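Local coordinates for angiotensin-converting enzyme (Anopheles gambiae, PDB 6S1Y), which probably acts as a zinc-dependent peptidase of the angiotensin-converting enzyme family, removing dipeptides from the C-terminal end of short peptides, at residues 141-146 with 150-155; 122-125 with 129-132; 260-265 with 270-275. One frame throughout, in Å; residues are numbered along the deposited sequence.

Contact 1 of 3, residues 141-146 with 150-155; sequences EIFANH and EELKYY
Ile-142 lays its CD1 methyl over one face of the Tyr-155 ring, 4.0 Å from the centroid, a CH-pi contact in which the aliphatic chain and the ring cross at about a right angle. The converse arrangement, a methyl of the second helix over a ring of the first, lies beside it: CD2 of Leu-152 sits over a face of Phe-143, 3.8 Å from CD2 of that ring, the two side chains sliding past each other in opposite directions. The far end of the Phe-143 ring reaches the second helix, its CZ 3.4 Å from the backbone O of Leu-152 while CE1 abuts CB of Tyr-155.

The polar side of the interface belongs to His-146 and Glu-151. Glu-151 swings CG to the far side of CB from its backbone N and stays extended beyond, which carries its carboxylate across to the imidazole. His-146 ND1 donates to Glu-151 OE2 at 2.8 Å, a bent bond (133° at the hydrogen) that meets the oxygen from above the carboxylate plane; the same N-H makes a weak, straighter bond to OE1. The two planes stand 74° apart, and proximity of the carboxylate would tend to favour a protonated imidazole. The hydroxyl of Tyr-155 is held by Tyr-125 N, and Leu-252 packs on Phe-143.

Helices 135-145 and 149-163 run roughly antiparallel here, their local axes 10.3 Å apart at 148°. Joined by a short turn, they form a helical hairpin with an apolar seam and a His-carboxylate bond near the turn, within the predominantly helical ACE-family fold.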
loop_
_atom_site.group_PDB
_atom_site.type_symbol
_atom_site.label_atom_id
_atom_site.label_comp_id
_atom_site.label_asym_id
_atom_site.label_seq_id
_atom_site.Cartn_x
_atom_site.Cartn_y
_atom_site.Cartn_z
ATOM N N GLU A 141 -3.018 -17.584 5.048
ATOM C CA GLU A 141 -2.837 -18.735 4.172
ATOM C C GLU A 141 -4.101 -19.568 4.101
ATOM O O GLU A 141 -4.375 -20.184 3.069
ATOM C CB GLU A 141 -1.616 -19.567 4.637
ATOM C CG GLU A 141 -0.281 -18.940 4.115
ATOM C CD GLU A 141 1.020 -19.530 4.699
ATOM O OE1 GLU A 141 2.076 -18.880 4.516
ATOM O OE2 GLU A 141 0.998 -20.624 5.323
ATOM N N ILE A 142 -4.896 -19.579 5.159
ATOM C CA ILE A 142 -6.225 -20.175 5.079
ATOM C C ILE A 142 -7.053 -19.477 4.010
ATOM O O ILE A 142 -7.640 -20.120 3.130
ATOM C CB ILE A 142 -6.907 -20.115 6.458
ATOM C CG1 ILE A 142 -6.108 -20.977 7.447
ATOM C CG2 ILE A 142 -8.363 -20.567 6.384
ATOM C CD1 ILE A 142 -6.459 -20.723 8.885
ATOM N N PHE A 143 -7.133 -18.143 4.075
ATOM C CA PHE A 143 -7.899 -17.426 3.062
ATOM C C PHE A 143 -7.293 -17.626 1.675
ATOM O O PHE A 143 -8.020 -17.802 0.691
ATOM C CB PHE A 143 -8.007 -15.947 3.439
ATOM C CG PHE A 143 -9.190 -15.658 4.335
ATOM C CD1 PHE A 143 -9.083 -15.757 5.713
ATOM C CD2 PHE A 143 -10.418 -15.345 3.783
ATOM C CE1 PHE A 143 -10.176 -15.528 6.534
ATOM C CE2 PHE A 143 -11.525 -15.121 4.588
ATOM C CZ PHE A 143 -11.399 -15.221 5.982
ATOM N N ALA A 144 -5.966 -17.675 1.579
ATOM C CA ALA A 144 -5.352 -17.787 0.256
ATOM C C ALA A 144 -5.677 -19.134 -0.399
ATOM O O ALA A 144 -6.011 -19.182 -1.593
ATOM C CB ALA A 144 -3.845 -17.569 0.345
ATOM N N ASN A 145 -5.669 -20.218 0.368
ATOM C CA ASN A 145 -5.645 -21.551 -0.209
ATOM C C ASN A 145 -6.839 -22.440 0.112
ATOM O O ASN A 145 -7.006 -23.454 -0.568
ATOM C CB ASN A 145 -4.384 -22.312 0.251
ATOM C CG ASN A 145 -3.100 -21.549 -0.035
ATOM O OD1 ASN A 145 -2.289 -21.349 0.854
ATOM N ND2 ASN A 145 -2.915 -21.129 -1.274
ATOM N N HIS A 146 -7.642 -22.132 1.132
ATOM C CA HIS A 146 -8.740 -23.006 1.514
ATOM C C HIS A 146 -10.024 -22.582 0.817
ATOM O O HIS A 146 -10.406 -21.411 0.876
ATOM C CB HIS A 146 -8.993 -22.988 3.021
ATOM C CG HIS A 146 -7.901 -23.600 3.836
ATOM N ND1 HIS A 146 -8.141 -24.201 5.053
ATOM C CD2 HIS A 146 -6.564 -23.676 3.635
ATOM C CE1 HIS A 146 -7.001 -24.638 5.556
ATOM N NE2 HIS A 146 -6.029 -24.337 4.714
ATOM N N GLU A 150 -17.713 -22.273 4.845
ATOM C CA GLU A 150 -18.064 -22.166 6.252
ATOM C C GLU A 150 -16.828 -21.951 7.112
ATOM O O GLU A 150 -16.890 -21.240 8.124
ATOM C CB GLU A 150 -18.828 -23.406 6.705
ATOM C CG GLU A 150 -20.304 -23.378 6.363
ATOM C CD GLU A 150 -21.038 -22.211 7.027
ATOM O OE1 GLU A 150 -21.648 -21.393 6.291
ATOM O OE2 GLU A 150 -21.004 -22.103 8.281
ATOM N N GLU A 151 -15.699 -22.530 6.726
ATOM C CA GLU A 151 -14.450 -22.271 7.435
ATOM C C GLU A 151 -13.997 -20.833 7.199
ATOM O O GLU A 151 -13.656 -20.107 8.146
ATOM C CB GLU A 151 -13.384 -23.265 6.972
ATOM C CG GLU A 151 -11.995 -23.028 7.553
ATOM C CD GLU A 151 -10.915 -23.948 6.964
ATOM O OE1 GLU A 151 -11.223 -24.782 6.086
ATOM O OE2 GLU A 151 -9.746 -23.816 7.373
ATOM N N LEU A 152 -14.013 -20.396 5.941
ATOM C CA LEU A 152 -13.680 -19.011 5.634
ATOM C C LEU A 152 -14.580 -18.043 6.396
ATOM O O LEU A 152 -14.107 -17.043 6.941
ATOM C CB LEU A 152 -13.794 -18.790 4.129
ATOM C CG LEU A 152 -12.757 -19.586 3.336
ATOM C CD1 LEU A 152 -13.193 -19.647 1.888
ATOM C CD2 LEU A 152 -11.408 -18.949 3.453
ATOM N N LYS A 153 -15.876 -18.337 6.469
ATOM C CA LYS A 153 -16.786 -17.436 7.168
ATOM C C LYS A 153 -16.458 -17.356 8.659
ATOM O O LYS A 153 -16.419 -16.260 9.240
ATOM C CB LYS A 153 -18.225 -17.891 6.941
ATOM C CG LYS A 153 -19.213 -17.252 7.865
ATOM C CD LYS A 153 -20.620 -17.372 7.322
ATOM C CE LYS A 153 -21.127 -18.785 7.365
ATOM N NZ LYS A 153 -22.279 -18.922 6.408
ATOM N N TYR A 154 -16.180 -18.499 9.289
ATOM C CA TYR A 154 -15.777 -18.504 10.694
ATOM C C TYR A 154 -14.572 -17.598 10.922
ATOM O O TYR A 154 -14.589 -16.729 11.799
ATOM C CB TYR A 154 -15.471 -19.943 11.152
ATOM C CG TYR A 154 -14.680 -20.045 12.457
ATOM C CD1 TYR A 154 -15.320 -19.991 13.682
ATOM C CD2 TYR A 154 -13.296 -20.199 12.446
ATOM C CE1 TYR A 154 -14.607 -20.081 14.865
ATOM C CE2 TYR A 154 -12.578 -20.293 13.619
ATOM C CZ TYR A 154 -13.243 -20.239 14.833
ATOM O OH TYR A 154 -12.526 -20.325 16.019
ATOM N N TYR A 155 -13.521 -17.755 10.120
ATOM C CA TYR A 155 -12.336 -16.947 10.374
ATOM C C TYR A 155 -12.584 -15.484 10.056
ATOM O O TYR A 155 -12.026 -14.599 10.706
ATOM C CB TYR A 155 -11.137 -17.464 9.587
ATOM C CG TYR A 155 -10.557 -18.758 10.144
ATOM C CD1 TYR A 155 -9.907 -18.800 11.387
ATOM C CD2 TYR A 155 -10.653 -19.942 9.418
ATOM C CE1 TYR A 155 -9.381 -19.987 11.882
ATOM C CE2 TYR A 155 -10.146 -21.120 9.910
ATOM C CZ TYR A 155 -9.504 -21.146 11.131
ATOM O OH TYR A 155 -9.001 -22.346 11.579
#

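Contact 2 of 3, residues 122-125 with 129-132; sequences FCAY and TKCD
Near-identical first torsions, -65° at Cys-123 and -62° at Cys-131, set each sulfur beside its own backbone N and anti to its carbonyl carbon, and from there the two meet as a disulfide. Cys-123 SG lies 2.1 Å from Cys-131 SG, with a chi3 of 102°, close to the roughly perpendicular twist that such a bond prefers. The linkage spans a notably close pair of backbones: the CA atoms of Cys-123 and Cys-131 are just 3.8 Å apart.

Next to the sulfurs the main chains are stitched directly. Ala-124 N donates to Lys-130 O at 2.8 Å, almost in line with the carbonyl bond. The same oxygen receives a CA-H...O contact from Cys-123 CA, and Phe-122 O takes a reciprocal one from Cys-131 CA at 3.2 Å, so that each carbonyl is engaged by the other arm of the loop. Lys-130 sends its end away to bridge Asp-132, where OD1 uses its syn lone pair. On the protein side, Phe-122 packs on Gln-158 and Ala-162 of helix 149-163.

Covalent closure thus ties a surface loop to itself across seven intervening residues, and the backbone bond beside it probably restricts the flexing of the closed loop. Such a disulfide is consistent with an oxidising, extracellular setting.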
loop_
_atom_site.group_PDB
_atom_site.type_symbol
_atom_site.label_atom_id
_atom_site.label_comp_id
_atom_site.label_asym_id
_atom_site.label_seq_id
_atom_site.Cartn_x
_atom_site.Cartn_y
_atom_site.Cartn_z
ATOM N N PHE A 122 -6.230 -16.708 17.565
ATOM C CA PHE A 122 -7.507 -17.341 17.256
ATOM C C PHE A 122 -7.447 -18.841 17.456
ATOM O O PHE A 122 -6.400 -19.466 17.261
ATOM C CB PHE A 122 -7.912 -17.020 15.812
ATOM C CG PHE A 122 -7.938 -15.555 15.524
ATOM C CD1 PHE A 122 -9.065 -14.800 15.825
ATOM C CD2 PHE A 122 -6.824 -14.919 15.011
ATOM C CE1 PHE A 122 -9.089 -13.437 15.580
ATOM C CE2 PHE A 122 -6.843 -13.555 14.759
ATOM C CZ PHE A 122 -7.976 -12.811 15.052
ATOM N N CYS A 123 -8.602 -19.399 17.823
ATOM C CA CYS A 123 -8.783 -20.843 17.902
ATOM C C CYS A 123 -9.117 -21.432 16.529
ATOM O O CYS A 123 -9.857 -20.844 15.731
ATOM C CB CYS A 123 -9.893 -21.184 18.895
ATOM S SG CYS A 123 -9.501 -20.729 20.610
ATOM N N ALA A 124 -8.566 -22.604 16.254
ATOM C CA ALA A 124 -8.772 -23.214 14.955
ATOM C C ALA A 124 -10.229 -23.633 14.793
ATOM O O ALA A 124 -10.920 -23.994 15.762
ATOM C CB ALA A 124 -7.854 -24.415 14.775
ATOM N N TYR A 125 -10.707 -23.533 13.549
ATOM C CA TYR A 125 -12.044 -23.993 13.209
ATOM C C TYR A 125 -12.177 -25.447 13.623
ATOM O O TYR A 125 -11.405 -26.302 13.174
ATOM C CB TYR A 125 -12.276 -23.821 11.702
ATOM C CG TYR A 125 -13.656 -24.178 11.185
ATOM C CD1 TYR A 125 -14.775 -23.490 11.607
ATOM C CD2 TYR A 125 -13.824 -25.177 10.237
ATOM C CE1 TYR A 125 -16.025 -23.798 11.127
ATOM C CE2 TYR A 125 -15.079 -25.490 9.745
ATOM C CZ TYR A 125 -16.174 -24.793 10.199
ATOM O OH TYR A 125 -17.449 -25.074 9.739
ATOM N N THR A 129 -8.796 -26.500 21.190
ATOM C CA THR A 129 -7.552 -26.736 21.911
ATOM C C THR A 129 -6.343 -26.189 21.172
ATOM O O THR A 129 -5.225 -26.277 21.685
ATOM C CB THR A 129 -7.347 -28.236 22.161
ATOM O OG1 THR A 129 -6.700 -28.831 21.027
ATOM C CG2 THR A 129 -8.670 -28.925 22.402
ATOM N N LYS A 130 -6.530 -25.646 19.974
ATOM C CA LYS A 130 -5.428 -25.061 19.209
ATOM C C LYS A 130 -5.770 -23.590 18.975
ATOM O O LYS A 130 -6.586 -23.272 18.109
ATOM C CB LYS A 130 -5.198 -25.798 17.896
ATOM C CG LYS A 130 -4.166 -25.087 17.034
ATOM C CD LYS A 130 -3.289 -26.037 16.231
ATOM C CE LYS A 130 -2.123 -25.295 15.591
ATOM N NZ LYS A 130 -0.921 -25.179 16.486
ATOM N N CYS A 131 -5.138 -22.695 19.723
ATOM C CA CYS A 131 -5.547 -21.300 19.756
ATOM C C CYS A 131 -4.347 -20.372 19.652
ATOM O O CYS A 131 -4.316 -19.298 20.254
ATOM C CB CYS A 131 -6.364 -21.021 21.016
ATOM S SG CYS A 131 -7.925 -21.993 21.123
ATOM N N ASP A 132 -3.353 -20.760 18.849
ATOM C CA ASP A 132 -2.186 -19.929 18.585
ATOM C C ASP A 132 -2.151 -19.407 17.145
ATOM O O ASP A 132 -1.096 -18.967 16.676
ATOM C CB ASP A 132 -0.900 -20.707 18.902
ATOM C CG ASP A 132 -0.695 -21.915 17.994
ATOM O OD1 ASP A 132 -1.699 -22.494 17.527
ATOM O OD2 ASP A 132 0.482 -22.287 17.754
#

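Contact 3 of 3, residues 260-265 with 270-275; sequences IADFTT and KKLLDV
Leu-272 and Asp-262 each lose about the same area to the opposite segment and touch each other, the two side chains sliding past one another in opposite directions. CD1 of Leu-272 rests on the carboxylate, 3.7 Å from Asp-262 CG, while its other methyl, CD2, touches CG2 of Thr-265 at 3.8 Å. One leucine therefore spans both ends of the type I turn from Asp-262 to Thr-265. The chi1 of Thr-265 (-164°) turns OG1 away from the backbone N and leaves CG2 between N and the carbonyl carbon, where its flank meets CD2; the hydroxyl bonds to Asn-419 on helix 414-429.

The oxygens of Asp-262 make their links to the second segment through water. Water 1 donates to Asp-262 OD1 at 2.8 Å and accepts from the backbone N of Leu-273. Water 2 donates to Asp-262 OD2 and accepts from Asp-274 N, 3.0 Å away. Water 3 lies between the OD2 atoms of both aspartates, at an unusually short modelled 2.5 Å from Asp-274 OD2.

The carboxylates of Asp-262 and Asp-274 have planes 54° apart, and their OD2 atoms approach to 4.4 Å. A shared water could ease the repulsion between them, as could the salt bridge from Arg-423 to Asp-262 OD1; these negative groups might otherwise raise each other's pKa. Asp-274 OD1 turns instead to the hydroxyl of Thr-276.

Overall, a beta turn faces an irregular segment that ends at Val-275, the N-cap position of helix 276-281. Side-chain contacts and ordered waters join the two arms of this loop, which lies against helix 414-429 in the largely helical ACE-family fold.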
loop_
_atom_site.group_PDB
_atom_site.type_symbol
_atom_site.label_atom_id
_atom_site.label_comp_id
_atom_site.label_asym_id
_atom_site.label_seq_id
_atom_site.Cartn_x
_atom_site.Cartn_y
_atom_site.Cartn_z
ATOM N N ILE A 260 -7.330 -16.315 -5.758
ATOM C CA ILE A 260 -8.302 -17.137 -6.463
ATOM C C ILE A 260 -8.120 -17.056 -7.979
ATOM O O ILE A 260 -9.023 -17.443 -8.735
ATOM C CB ILE A 260 -9.742 -16.804 -6.049
ATOM C CG1 ILE A 260 -10.088 -15.327 -6.216
ATOM C CG2 ILE A 260 -9.975 -17.205 -4.584
ATOM C CD1 ILE A 260 -10.407 -14.916 -7.648
ATOM N N ALA A 261 -6.960 -16.589 -8.450
ATOM C CA ALA A 261 -6.762 -16.448 -9.893
ATOM C C ALA A 261 -6.829 -17.799 -10.601
ATOM O O ALA A 261 -7.548 -17.956 -11.592
ATOM C CB ALA A 261 -5.436 -15.758 -10.196
ATOM N N ASP A 262 -6.078 -18.794 -10.115
ATOM C CA ASP A 262 -6.083 -20.088 -10.786
ATOM C C ASP A 262 -7.427 -20.777 -10.630
ATOM O O ASP A 262 -7.930 -21.377 -11.581
ATOM C CB ASP A 262 -4.966 -20.990 -10.246
ATOM C CG ASP A 262 -3.583 -20.531 -10.683
ATOM O OD1 ASP A 262 -3.486 -19.586 -11.508
ATOM O OD2 ASP A 262 -2.586 -21.101 -10.197
ATOM N N PHE A 263 -7.997 -20.727 -9.427
ATOM C CA PHE A 263 -9.327 -21.269 -9.138
ATOM C C PHE A 263 -10.404 -20.760 -10.100
ATOM O O PHE A 263 -11.374 -21.471 -10.365
ATOM C CB PHE A 263 -9.662 -20.866 -7.691
ATOM C CG PHE A 263 -10.844 -21.549 -7.105
ATOM C CD1 PHE A 263 -10.870 -22.929 -6.974
ATOM C CD2 PHE A 263 -11.918 -20.801 -6.611
ATOM C CE1 PHE A 263 -11.964 -23.564 -6.404
ATOM C CE2 PHE A 263 -13.008 -21.427 -6.041
ATOM C CZ PHE A 263 -13.039 -22.808 -5.940
ATOM N N THR A 264 -10.266 -19.539 -10.629
ATOM C CA THR A 264 -11.297 -18.968 -11.483
ATOM C C THR A 264 -10.802 -18.604 -12.879
ATOM O O THR A 264 -11.492 -17.885 -13.596
ATOM C CB THR A 264 -11.904 -17.731 -10.820
ATOM O OG1 THR A 264 -10.879 -16.740 -10.629
ATOM C CG2 THR A 264 -12.528 -18.084 -9.481
ATOM N N THR A 265 -9.663 -19.145 -13.311
ATOM C CA THR A 265 -9.018 -18.651 -14.512
ATOM C C THR A 265 -9.762 -19.101 -15.766
ATOM O O THR A 265 -10.421 -20.151 -15.782
ATOM C CB THR A 265 -7.555 -19.118 -14.565
ATOM O OG1 THR A 265 -6.827 -18.347 -15.535
ATOM C CG2 THR A 265 -7.426 -20.607 -14.935
ATOM N N LYS A 270 -4.513 -24.627 -19.492
ATOM C CA LYS A 270 -3.395 -24.004 -20.184
ATOM C C LYS A 270 -2.442 -23.420 -19.146
ATOM O O LYS A 270 -2.799 -23.259 -17.975
ATOM C CB LYS A 270 -3.861 -22.920 -21.144
ATOM C CG LYS A 270 -4.632 -23.465 -22.338
ATOM C CD LYS A 270 -3.721 -23.715 -23.518
ATOM C CE LYS A 270 -4.440 -24.420 -24.633
ATOM N NZ LYS A 270 -4.792 -23.502 -25.742
ATOM N N LYS A 271 -1.217 -23.126 -19.579
ATOM C CA LYS A 271 -0.186 -22.684 -18.660
ATOM C C LYS A 271 -0.713 -21.601 -17.731
ATOM O O LYS A 271 -1.349 -20.636 -18.162
ATOM C CB LYS A 271 1.031 -22.165 -19.429
ATOM C CG LYS A 271 2.215 -21.911 -18.548
ATOM C CD LYS A 271 2.869 -23.225 -18.171
ATOM C CE LYS A 271 3.942 -23.030 -17.113
ATOM N NZ LYS A 271 4.541 -24.316 -16.733
ATOM N N LEU A 272 -0.435 -21.779 -16.447
ATOM C CA LEU A 272 -0.735 -20.824 -15.393
ATOM C C LEU A 272 0.570 -20.226 -14.858
ATOM O O LEU A 272 1.664 -20.739 -15.101
ATOM C CB LEU A 272 -1.523 -21.510 -14.275
ATOM C CG LEU A 272 -2.820 -22.156 -14.761
ATOM C CD1 LEU A 272 -3.576 -22.782 -13.611
ATOM C CD2 LEU A 272 -3.727 -21.144 -15.455
ATOM N N LEU A 273 0.445 -19.122 -14.137
ATOM C CA LEU A 273 1.594 -18.292 -13.804
ATOM C C LEU A 273 1.766 -18.083 -12.302
ATOM O O LEU A 273 2.176 -16.999 -11.881
ATOM C CB LEU A 273 1.477 -16.939 -14.505
ATOM C CG LEU A 273 1.488 -17.022 -16.028
ATOM C CD1 LEU A 273 0.922 -15.726 -16.575
ATOM C CD2 LEU A 273 2.884 -17.278 -16.553
ATOM N N ASP A 274 1.437 -19.083 -11.490
ATOM C CA ASP A 274 1.799 -19.083 -10.076
ATOM C C ASP A 274 3.076 -19.918 -9.908
ATOM O O ASP A 274 3.061 -21.139 -10.092
ATOM C CB ASP A 274 0.676 -19.631 -9.201
ATOM C CG ASP A 274 0.965 -19.466 -7.715
ATOM O OD1 ASP A 274 2.083 -19.007 -7.380
ATOM O OD2 ASP A 274 0.070 -19.783 -6.887
ATOM N N VAL A 275 4.165 -19.253 -9.544
ATOM C CA VAL A 275 5.477 -19.858 -9.451
ATOM C C VAL A 275 5.784 -20.324 -8.026
ATOM O O VAL A 275 6.940 -20.608 -7.705
ATOM C CB VAL A 275 6.572 -18.929 -9.968
ATOM C CG1 VAL A 275 6.237 -18.440 -11.334
ATOM C CG2 VAL A 275 6.771 -17.745 -9.010
HETATM O O HOH W 1 -2.269 -17.917 -13.394
HETATM O O HOH W 2 -0.135 -21.643 -11.275
HETATM O O HOH W 3 -2.198 -20.432 -7.570
#

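Contacts 1 and 2 meet directly, their centres 13 Å apart: Tyr-154 OH lies 2.7 Å from Cys-123 O, a probable hydrogen bond, and the bond of the Tyr-155 hydroxyl is a second tie, so the disulfide loop is fastened to the second helix of the hairpin. Contact 3 stands apart, its centre 19 Å from that of contact 1, with nearest atoms about 5 Å apart. Arg-147, in the hairpin turn, bridges this gap through a cation-pi contact with Phe-263. Contacts 2 and 3 are separated by about 16 Å between nearest atoms. Toward the zinc-site ligand, contact 1 approaches with the Phe-143 side chain, about 13 Å from the bound gamma-glutamyl-glutamate.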